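PDB 2YJK: Afp from Microbacterium arborescens, which probably binds and stores iron as a twelve-subunit Dps-family shell of ferritin-like chains, with metal held where subunits meet. Local coordinates for residues 39-42 with 43-46; 58-61 with 62-66; 111-114 with 115-119. All coordinates share one frame; numbering follows the deposited sequence.

Contact 1 of 3, residues 39-42 with 43-46. With OFE (Iron(II) oxide), chain B.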
ATOM      1  N   GLY C  39      -4.890 -21.514 -21.699  1.00 25.43           N
ATOM      2  CA  GLY C  39      -4.885 -21.629 -20.291  1.00 23.19           C
ATOM      3  C   GLY C  39      -6.175 -21.003 -19.764  1.00 25.40           C
ATOM      4  O   GLY C  39      -6.765 -21.486 -18.771  1.00 23.58           O
ATOM      5  N   LYS C  40      -6.602 -19.890 -20.375  1.00 24.02           N
ATOM      6  CA  LYS C  40      -7.874 -19.311 -19.939  1.00 26.45           C
ATOM      7  C   LYS C  40      -9.009 -20.251 -20.230  1.00 27.00           C
ATOM      8  O   LYS C  40      -9.871 -20.437 -19.387  1.00 28.18           O
ATOM      9  CB  LYS C  40      -8.157 -17.948 -20.572  1.00 25.46           C
ATOM     10  CG  LYS C  40      -7.456 -16.814 -19.842  1.00 27.73           C
ATOM     11  CD  LYS C  40      -8.168 -16.497 -18.458  1.00 31.71           C
ATOM     12  CE  LYS C  40      -7.810 -15.112 -18.008  1.00 31.54           C
ATOM     13  NZ  LYS C  40      -8.291 -14.835 -16.605  1.00 34.49           N
ATOM     14  N   GLN C  41      -8.976 -20.860 -21.412  1.00 26.69           N
ATOM     15  CA  GLN C  41      -9.885 -21.914 -21.741  1.00 28.12           C
ATOM     16  C   GLN C  41      -9.937 -22.970 -20.643  1.00 27.89           C
ATOM     17  O   GLN C  41     -11.022 -23.306 -20.246  1.00 29.63           O
ATOM     18  CB  GLN C  41      -9.517 -22.557 -23.108  1.00 28.21           C
ATOM     19  CG  GLN C  41     -10.264 -23.857 -23.428  1.00 29.90           C
ATOM     20  CD  GLN C  41     -11.757 -23.643 -23.810  1.00 33.85           C
ATOM     21  OE1 GLN C  41     -12.264 -22.512 -23.850  1.00 35.81           O
ATOM     22  NE2 GLN C  41     -12.465 -24.737 -24.042  1.00 35.83           N
ATOM     23  N   ALA C  42      -8.782 -23.508 -20.197  1.00 26.79           N
ATOM     24  CA  ALA C  42      -8.699 -24.551 -19.115  1.00 26.17           C
ATOM     25  C   ALA C  42      -9.252 -23.956 -17.795  1.00 27.79           C
ATOM     26  O   ALA C  42     -10.040 -24.569 -17.063  1.00 28.87           O
ATOM     27  CB  ALA C  42      -7.204 -25.042 -18.923  1.00 23.01           C
ATOM     28  N   HIS C  43      -8.911 -22.694 -17.559  1.00 27.22           N
ATOM     29  CA  HIS C  43      -9.337 -21.970 -16.364  1.00 26.75           C
ATOM     30  C   HIS C  43     -10.884 -21.870 -16.306  1.00 27.44           C
ATOM     31  O   HIS C  43     -11.472 -22.136 -15.245  1.00 27.91           O
ATOM     32  CB  HIS C  43      -8.674 -20.609 -16.460  1.00 26.86           C
ATOM     33  CG  HIS C  43      -9.147 -19.616 -15.458  1.00 27.67           C
ATOM     34  ND1 HIS C  43      -8.750 -19.648 -14.130  1.00 29.97           N
ATOM     35  CD2 HIS C  43      -9.975 -18.556 -15.589  1.00 26.21           C
ATOM     36  CE1 HIS C  43      -9.309 -18.636 -13.494  1.00 30.38           C
ATOM     37  NE2 HIS C  43     -10.035 -17.950 -14.363  1.00 30.23           N
ATOM     38  N   TRP C  44     -11.540 -21.535 -17.440  1.00 25.67           N
ATOM     39  CA  TRP C  44     -13.033 -21.397 -17.476  1.00 27.23           C
ATOM     40  C   TRP C  44     -13.783 -22.759 -17.310  1.00 27.65           C
ATOM     41  O   TRP C  44     -14.818 -22.837 -16.631  1.00 28.07           O
ATOM     42  CB  TRP C  44     -13.509 -20.674 -18.769  1.00 24.61           C
ATOM     43  CG  TRP C  44     -12.935 -19.244 -18.812  1.00 27.53           C
ATOM     44  CD1 TRP C  44     -12.712 -18.382 -17.705  1.00 25.28           C
ATOM     45  CD2 TRP C  44     -12.550 -18.498 -19.982  1.00 23.32           C
ATOM     46  NE1 TRP C  44     -12.201 -17.182 -18.163  1.00 24.96           N
ATOM     47  CE2 TRP C  44     -12.068 -17.233 -19.536  1.00 26.97           C
ATOM     48  CE3 TRP C  44     -12.568 -18.778 -21.361  1.00 25.58           C
ATOM     49  CZ2 TRP C  44     -11.609 -16.218 -20.451  1.00 27.89           C
ATOM     50  CZ3 TRP C  44     -12.112 -17.773 -22.285  1.00 25.40           C
ATOM     51  CH2 TRP C  44     -11.613 -16.527 -21.821  1.00 29.21           C
ATOM     52  N   ASN C  45     -13.210 -23.807 -17.917  1.00 26.89           N
ATOM     53  CA  ASN C  45     -13.906 -25.095 -18.171  1.00 27.11           C
ATOM     54  C   ASN C  45     -13.603 -26.202 -17.165  1.00 27.78           C
ATOM     55  O   ASN C  45     -14.253 -27.288 -17.166  1.00 28.68           O
ATOM     56  CB  ASN C  45     -13.641 -25.508 -19.620  1.00 27.34           C
ATOM     57  CG  ASN C  45     -14.440 -24.639 -20.599  1.00 30.44           C
ATOM     58  OD1 ASN C  45     -15.656 -24.695 -20.624  1.00 32.68           O
ATOM     59  ND2 ASN C  45     -13.766 -23.738 -21.289  1.00 33.55           N
ATOM     60  N   VAL C  46     -12.633 -25.939 -16.285  1.00 27.06           N
ATOM     61  CA  VAL C  46     -12.228 -26.927 -15.274  1.00 27.37           C
ATOM     62  C   VAL C  46     -13.340 -27.302 -14.277  1.00 28.00           C
ATOM     63  O   VAL C  46     -14.139 -26.450 -13.889  1.00 28.97           O
ATOM     64  CB  VAL C  46     -10.881 -26.534 -14.587  1.00 27.10           C
ATOM     65  CG1 VAL C  46     -10.975 -25.222 -13.746  1.00 28.71           C
ATOM     66  CG2 VAL C  46     -10.388 -27.707 -13.710  1.00 27.68           C
TER
HETATM   67 FE   OFE B1159     -11.396 -15.845 -14.234  1.00 44.33          FE
HETATM   68  O   OFE B1159      -9.426 -14.328 -14.268  0.50 26.15           O
HETATM   69  O   HOH W   1     -11.818 -16.184 -11.933  1.00 33.39           O

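Contact 2 of 3, residues 58-61 with 62-66. With OFE (Iron(II) oxide), chain B.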
ATOM      1  N   LEU C  58      -4.212 -22.180 -12.571  1.00 29.74           N
ATOM      2  CA  LEU C  58      -4.243 -21.886 -13.992  1.00 29.60           C
ATOM      3  C   LEU C  58      -4.236 -20.379 -14.269  1.00 30.15           C
ATOM      4  O   LEU C  58      -3.509 -19.929 -15.114  1.00 31.17           O
ATOM      5  CB  LEU C  58      -5.446 -22.558 -14.657  1.00 29.16           C
ATOM      6  CG  LEU C  58      -5.393 -24.080 -14.841  1.00 32.08           C
ATOM      7  CD1 LEU C  58      -6.786 -24.656 -15.269  1.00 31.07           C
ATOM      8  CD2 LEU C  58      -4.374 -24.419 -15.891  1.00 31.71           C
ATOM      9  N   ASP C  59      -4.997 -19.569 -13.540  1.00 31.86           N
ATOM     10  CA  ASP C  59      -4.913 -18.111 -13.734  1.00 32.86           C
ATOM     11  C   ASP C  59      -3.464 -17.600 -13.552  1.00 32.30           C
ATOM     12  O   ASP C  59      -3.016 -16.673 -14.235  1.00 31.03           O
ATOM     13  CB  ASP C  59      -5.870 -17.344 -12.810  1.00 33.10           C
ATOM     14  CG  ASP C  59      -6.817 -16.419 -13.600  1.00 38.88           C
ATOM     15  OD1 ASP C  59      -6.724 -16.353 -14.860  1.00 42.03           O
ATOM     16  OD2 ASP C  59      -7.702 -15.776 -12.987  1.00 47.00           O
ATOM     17  N   SER C  60      -2.732 -18.209 -12.631  1.00 31.19           N
ATOM     18  CA  SER C  60      -1.407 -17.713 -12.358  1.00 31.83           C
ATOM     19  C   SER C  60      -0.400 -18.175 -13.431  1.00 30.78           C
ATOM     20  O   SER C  60       0.473 -17.401 -13.837  1.00 29.68           O
ATOM     21  CB  SER C  60      -1.071 -17.968 -10.883  1.00 32.08           C
ATOM     22  OG  SER C  60       0.066 -18.748 -10.801  1.00 38.63           O
ATOM     23  N   VAL C  61      -0.660 -19.345 -14.030  1.00 30.29           N
ATOM     24  CA  VAL C  61       0.076 -19.848 -15.217  1.00 30.49           C
ATOM     25  C   VAL C  61      -0.123 -18.932 -16.438  1.00 28.47           C
ATOM     26  O   VAL C  61       0.805 -18.648 -17.160  1.00 28.70           O
ATOM     27  CB  VAL C  61      -0.333 -21.336 -15.571  1.00 29.92           C
ATOM     28  CG1 VAL C  61       0.038 -21.765 -16.988  1.00 33.28           C
ATOM     29  CG2 VAL C  61       0.221 -22.360 -14.475  1.00 31.94           C
ATOM     30  N   VAL C  62      -1.346 -18.498 -16.655  1.00 27.72           N
ATOM     31  CA  VAL C  62      -1.701 -17.591 -17.731  1.00 25.83           C
ATOM     32  C   VAL C  62      -0.969 -16.252 -17.511  1.00 26.04           C
ATOM     33  O   VAL C  62      -0.415 -15.694 -18.466  1.00 25.87           O
ATOM     34  CB  VAL C  62      -3.243 -17.385 -17.715  1.00 26.67           C
ATOM     35  CG1 VAL C  62      -3.652 -16.127 -18.470  1.00 25.10           C
ATOM     36  CG2 VAL C  62      -3.973 -18.582 -18.268  1.00 27.27           C
ATOM     37  N   ALA C  63      -0.971 -15.743 -16.263  1.00 24.34           N
ATOM     38  CA  ALA C  63      -0.430 -14.421 -15.943  1.00 24.68           C
ATOM     39  C   ALA C  63       1.104 -14.501 -16.224  1.00 24.90           C
ATOM     40  O   ALA C  63       1.631 -13.634 -16.915  1.00 24.70           O
ATOM     41  CB  ALA C  63      -0.748 -14.017 -14.492  1.00 24.77           C
ATOM     42  N   HIS C  64       1.771 -15.599 -15.800  1.00 25.03           N
ATOM     43  CA  HIS C  64       3.172 -15.878 -16.176  1.00 24.61           C
ATOM     44  C   HIS C  64       3.389 -15.972 -17.686  1.00 25.55           C
ATOM     45  O   HIS C  64       4.296 -15.304 -18.225  1.00 25.46           O
ATOM     46  CB  HIS C  64       3.686 -17.142 -15.502  1.00 26.61           C
ATOM     47  CG  HIS C  64       3.760 -17.019 -13.997  1.00 32.51           C
ATOM     48  ND1 HIS C  64       3.794 -18.109 -13.150  1.00 38.05           N
ATOM     49  CD2 HIS C  64       3.725 -15.926 -13.198  1.00 36.45           C
ATOM     50  CE1 HIS C  64       3.822 -17.692 -11.895  1.00 39.18           C
ATOM     51  NE2 HIS C  64       3.780 -16.372 -11.898  1.00 42.02           N
ATOM     52  N   ALA C  65       2.578 -16.792 -18.391  1.00 24.71           N
ATOM     53  CA  ALA C  65       2.773 -16.935 -19.832  1.00 24.95           C
ATOM     54  C   ALA C  65       2.705 -15.542 -20.527  1.00 25.75           C
ATOM     55  O   ALA C  65       3.571 -15.202 -21.363  1.00 25.75           O
ATOM     56  CB  ALA C  65       1.705 -17.957 -20.457  1.00 25.06           C
ATOM     57  N   GLN C  66       1.702 -14.749 -20.172  1.00 22.70           N
ATOM     58  CA  GLN C  66       1.595 -13.414 -20.727  1.00 25.15           C
ATOM     59  C   GLN C  66       2.856 -12.578 -20.474  1.00 26.02           C
ATOM     60  O   GLN C  66       3.304 -11.938 -21.376  1.00 25.89           O
ATOM     61  CB  GLN C  66       0.351 -12.625 -20.235  1.00 24.79           C
ATOM     62  CG  GLN C  66       0.146 -11.301 -21.021  1.00 27.49           C
ATOM     63  CD  GLN C  66      -0.140 -11.567 -22.534  1.00 31.20           C
ATOM     64  OE1 GLN C  66       0.759 -11.472 -23.413  1.00 34.19           O
ATOM     65  NE2 GLN C  66      -1.366 -11.970 -22.825  1.00 28.46           N
TER
HETATM   66 FE   OFE B1159     -11.396 -15.845 -14.234  1.00 44.33          FE
HETATM   67  O   OFE B1159      -9.426 -14.328 -14.268  0.50 26.15           O
HETATM   68  O   HOH W   1     -11.818 -16.184 -11.933  1.00 33.39           O

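Contact 3 of 3, residues 111-114 with 115-119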
ATOM      1  N   ALA C 111      -3.485 -31.687 -20.147  1.00 30.02           N
ATOM      2  CA  ALA C 111      -3.489 -30.929 -21.427  1.00 30.67           C
ATOM      3  C   ALA C 111      -2.474 -29.766 -21.344  1.00 30.90           C
ATOM      4  O   ALA C 111      -1.757 -29.498 -22.312  1.00 32.45           O
ATOM      5  CB  ALA C 111      -4.886 -30.387 -21.736  1.00 29.88           C
ATOM      6  N   ILE C 112      -2.456 -29.055 -20.211  1.00 29.59           N
ATOM      7  CA  ILE C 112      -1.579 -27.856 -20.041  1.00 30.09           C
ATOM      8  C   ILE C 112      -0.078 -28.235 -19.882  1.00 29.74           C
ATOM      9  O   ILE C 112       0.790 -27.567 -20.428  1.00 28.85           O
ATOM     10  CB  ILE C 112      -2.036 -26.956 -18.827  1.00 28.88           C
ATOM     11  CG1 ILE C 112      -3.395 -26.288 -19.114  1.00 29.51           C
ATOM     12  CG2 ILE C 112      -0.986 -25.900 -18.430  1.00 28.41           C
ATOM     13  CD1 ILE C 112      -3.347 -25.294 -20.229  1.00 28.72           C
ATOM     14  N   VAL C 113       0.211 -29.325 -19.167  1.00 29.74           N
ATOM     15  CA  VAL C 113       1.577 -29.856 -19.151  1.00 30.73           C
ATOM     16  C   VAL C 113       2.042 -30.248 -20.550  1.00 31.82           C
ATOM     17  O   VAL C 113       3.183 -29.986 -20.911  1.00 31.06           O
ATOM     18  CB  VAL C 113       1.766 -31.013 -18.109  1.00 30.96           C
ATOM     19  CG1 VAL C 113       3.170 -31.638 -18.168  1.00 31.43           C
ATOM     20  CG2 VAL C 113       1.492 -30.464 -16.739  1.00 28.60           C
ATOM     21  N   SER C 114       1.185 -30.875 -21.336  1.00 33.23           N
ATOM     22  CA  SER C 114       1.551 -31.150 -22.720  1.00 34.52           C
ATOM     23  C   SER C 114       1.943 -29.868 -23.489  1.00 35.23           C
ATOM     24  O   SER C 114       3.033 -29.852 -24.127  1.00 34.85           O
ATOM     25  CB  SER C 114       0.420 -31.907 -23.404  1.00 36.39           C
ATOM     26  OG  SER C 114       0.676 -32.036 -24.777  1.00 40.54           O
ATOM     27  N   ASP C 115       1.107 -28.804 -23.431  1.00 33.97           N
ATOM     28  CA  ASP C 115       1.423 -27.511 -24.086  1.00 34.76           C
ATOM     29  C   ASP C 115       2.734 -26.910 -23.423  1.00 34.32           C
ATOM     30  O   ASP C 115       3.665 -26.465 -24.113  1.00 34.86           O
ATOM     31  CB  ASP C 115       0.234 -26.481 -24.009  1.00 34.99           C
ATOM     32  CG  ASP C 115      -1.169 -26.991 -24.707  1.00 42.05           C
ATOM     33  OD1 ASP C 115      -1.371 -28.224 -25.115  1.00 41.65           O
ATOM     34  OD2 ASP C 115      -2.118 -26.092 -24.800  1.00 44.26           O
ATOM     35  N   ILE C 116       2.866 -26.932 -22.100  1.00 32.54           N
ATOM     36  CA  ILE C 116       4.158 -26.503 -21.510  1.00 31.02           C
ATOM     37  C   ILE C 116       5.421 -27.300 -22.027  1.00 32.46           C
ATOM     38  O   ILE C 116       6.492 -26.736 -22.263  1.00 31.88           O
ATOM     39  CB  ILE C 116       4.058 -26.511 -20.003  1.00 30.82           C
ATOM     40  CG1 ILE C 116       3.225 -25.315 -19.548  1.00 30.14           C
ATOM     41  CG2 ILE C 116       5.420 -26.478 -19.372  1.00 28.99           C
ATOM     42  CD1 ILE C 116       2.777 -25.405 -18.072  1.00 31.29           C
ATOM     43  N   ASP C 117       5.275 -28.600 -22.230  1.00 33.31           N
ATOM     44  CA  ASP C 117       6.372 -29.449 -22.644  1.00 35.60           C
ATOM     45  C   ASP C 117       6.815 -29.020 -24.027  1.00 35.63           C
ATOM     46  O   ASP C 117       8.002 -29.021 -24.291  1.00 36.51           O
ATOM     47  CB  ASP C 117       5.990 -30.952 -22.677  1.00 36.13           C
ATOM     48  CG  ASP C 117       5.998 -31.630 -21.273  1.00 40.63           C
ATOM     49  OD1 ASP C 117       6.466 -31.051 -20.247  1.00 41.60           O
ATOM     50  OD2 ASP C 117       5.507 -32.796 -21.209  1.00 47.37           O
ATOM     51  N   ALA C 118       5.866 -28.659 -24.895  1.00 35.47           N
ATOM     52  CA  ALA C 118       6.179 -28.133 -26.262  1.00 36.13           C
ATOM     53  C   ALA C 118       6.965 -26.787 -26.165  1.00 35.00           C
ATOM     54  O   ALA C 118       7.935 -26.586 -26.915  1.00 34.71           O
ATOM     55  CB  ALA C 118       4.884 -27.919 -27.106  1.00 35.29           C
ATOM     56  N   ALA C 119       6.562 -25.900 -25.235  1.00 32.94           N
ATOM     57  CA  ALA C 119       7.286 -24.634 -25.041  1.00 30.73           C
ATOM     58  C   ALA C 119       8.705 -24.894 -24.533  1.00 31.61           C
ATOM     59  O   ALA C 119       9.669 -24.254 -25.024  1.00 31.58           O
ATOM     60  CB  ALA C 119       6.547 -23.708 -24.115  1.00 30.83           C
TER

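Contact 1 of 3, residues 39-42 with 43-46
Lys40 CB rides over the face of Trp44, 4.0 Å from the centroid of its six-membered ring and 16° off the normal, a CH-pi contact one turn apart on helix 15-45. Lys40 O also stands above the indole plane, toward its rim, while accepting Trp44 N at 2.8 Å. Tight packing continues at Asn45, whose ND2 reaches Gln41 O at 3.0 Å; its backbone N bonds the same oxygen from the opposite face of the carbonyl plane. By contrast, Lys40 and His43 merely run side by side, Lys40 CD 4.0 Å from His43 CD2. Closer again, at the metal, a bend at chi2 (-74°) carries Lys40 NZ to 2.6 Å from the oxide O. His43 NE2 binds the iron at 2.5 Å, with the metal in the ring plane, beside water 1. An alanine at Trp44 removes NE1 and the indole face, which would probably leave Asp70 of the second subunit short of a hydrogen-bond donor and Lys40 freer to turn. Asp70 and Glu74 of that subunit bind this iron, and Lys40 forms salt bridges to that Asp70 and to its own Asp59, which implies a two-chain metal site, consistent with Dps ferroxidase centres.

Contact 2 of 3, residues 58-61 with 62-66
This is about two and a half turns of helix 51-78 in the ferritin-like bundle, where Ser60 meets His64 on one flank and Asp59 reaches the iron pocket on another. The backbone bonds are regular: His64 N gives its hydrogen to Ser60 O at 3.0 Å, nearly straight at 172°, and Ala65 N reaches Val61 O at 2.8 Å. Ser60 O does double duty, since it also lies over one face of the His64 imidazole, 3.3 Å above the ring plane and displaced toward the rim. With CG anti to the carbonyl carbon (chi1 -65°), the histidine folds back along the helix and brings the ring over that oxygen. Ser60 OG stays near the ring at 4.1 Å from His64 CE1, a loose approach. The imidazole's turn is fixed from outside by a hydrogen bond from ND1 to Asp151. Val62 is packed more closely: its CG2 branch sits 3.5 Å from Leu58 O, the acceptor of its own backbone N-H. Asp59 sends its carboxylate off the helix, so that OD2 comes to 2.6 Å from the oxide O of the ligand. It lines the pocket without binding the iron, to which OD2 stays at 3.9 Å, and its OD1 takes a salt bridge from Lys40. Leu58 and Asp59 face Ala42 and His43 on helix 15-45, Ala65 leans on Leu35 of the same helix, and His64 turns to helix 135-156; Leu58 also meets Ile112 of helix 105-130, making three helices that border it.

Contact 3 of 3, residues 111-114 with 115-119
Two carboxylates, Asp117 and Asp115, are the flat groups here, and each sets a face against a carbonyl oxygen one turn back along helix 105-130. Val113 O stands almost squarely over Asp117, 3.3 Å from its CG, and Val113 CG1 shares that face, shifted toward the oxygens and 3.9 Å from OD1. With CG anti to the carbonyl carbon (chi1 -79°), Asp117 swings back over Val113 while its backbone N bonds Val113 O at 2.8 Å. On Asp115 it is Ala111 O that lies over the plane, displaced from the middle of the group to a place above OD1, 3.1 Å away. These two oxygens are both acceptors, so the closeness is no bond; what probably makes it tolerable is that Asp115 OD1 takes the N-H of Ala97, while its OD2 is hydrogen-bonded to Thr96. Asp117 OD1 is likewise tied by a salt bridge to Arg152. The apolar side of the same turn is carried by isoleucines: Ile112 CG2 and Ile116 CD1 meet at 3.8 Å as their side chains cross at a slant. Behind them the bond from Ile116 N to Ile112 O is short and nearly straight, 2.7 Å at 173°. Asp115 thus holds the loop carrying Thr96 and Ala97, and Asp117 faces helix 135-156, whereas the two isoleucines fill the bundle interior between Ala42 and Leu35 of helix 15-45 and Val148 and Leu155 of helix 135-156.

In the fold
Three helices of the ferritin-like bundle are sampled here, one contact on each. Contacts 1 and 2, their centres about 11 Å apart, build one wall of the iron oxide pocket: Lys40 NZ and Asp59 OD1 form a salt bridge of 2.8 Å, and His43 CE1 packs against Asp59 OD2 at 3.3 Å. Away from the metal, Val62 CG2 rests 3.6 Å from Gly39 C. Contact 3 takes no part in binding; Ile112 packs against both of the other contacts, its CG1 4.0 Å from Ala42 CB and 3.9 Å from Leu58 CD2. Its side chain stays about 14 Å from the ligand, and contact 3's link to the site runs through this packing on Ala42 and Leu58.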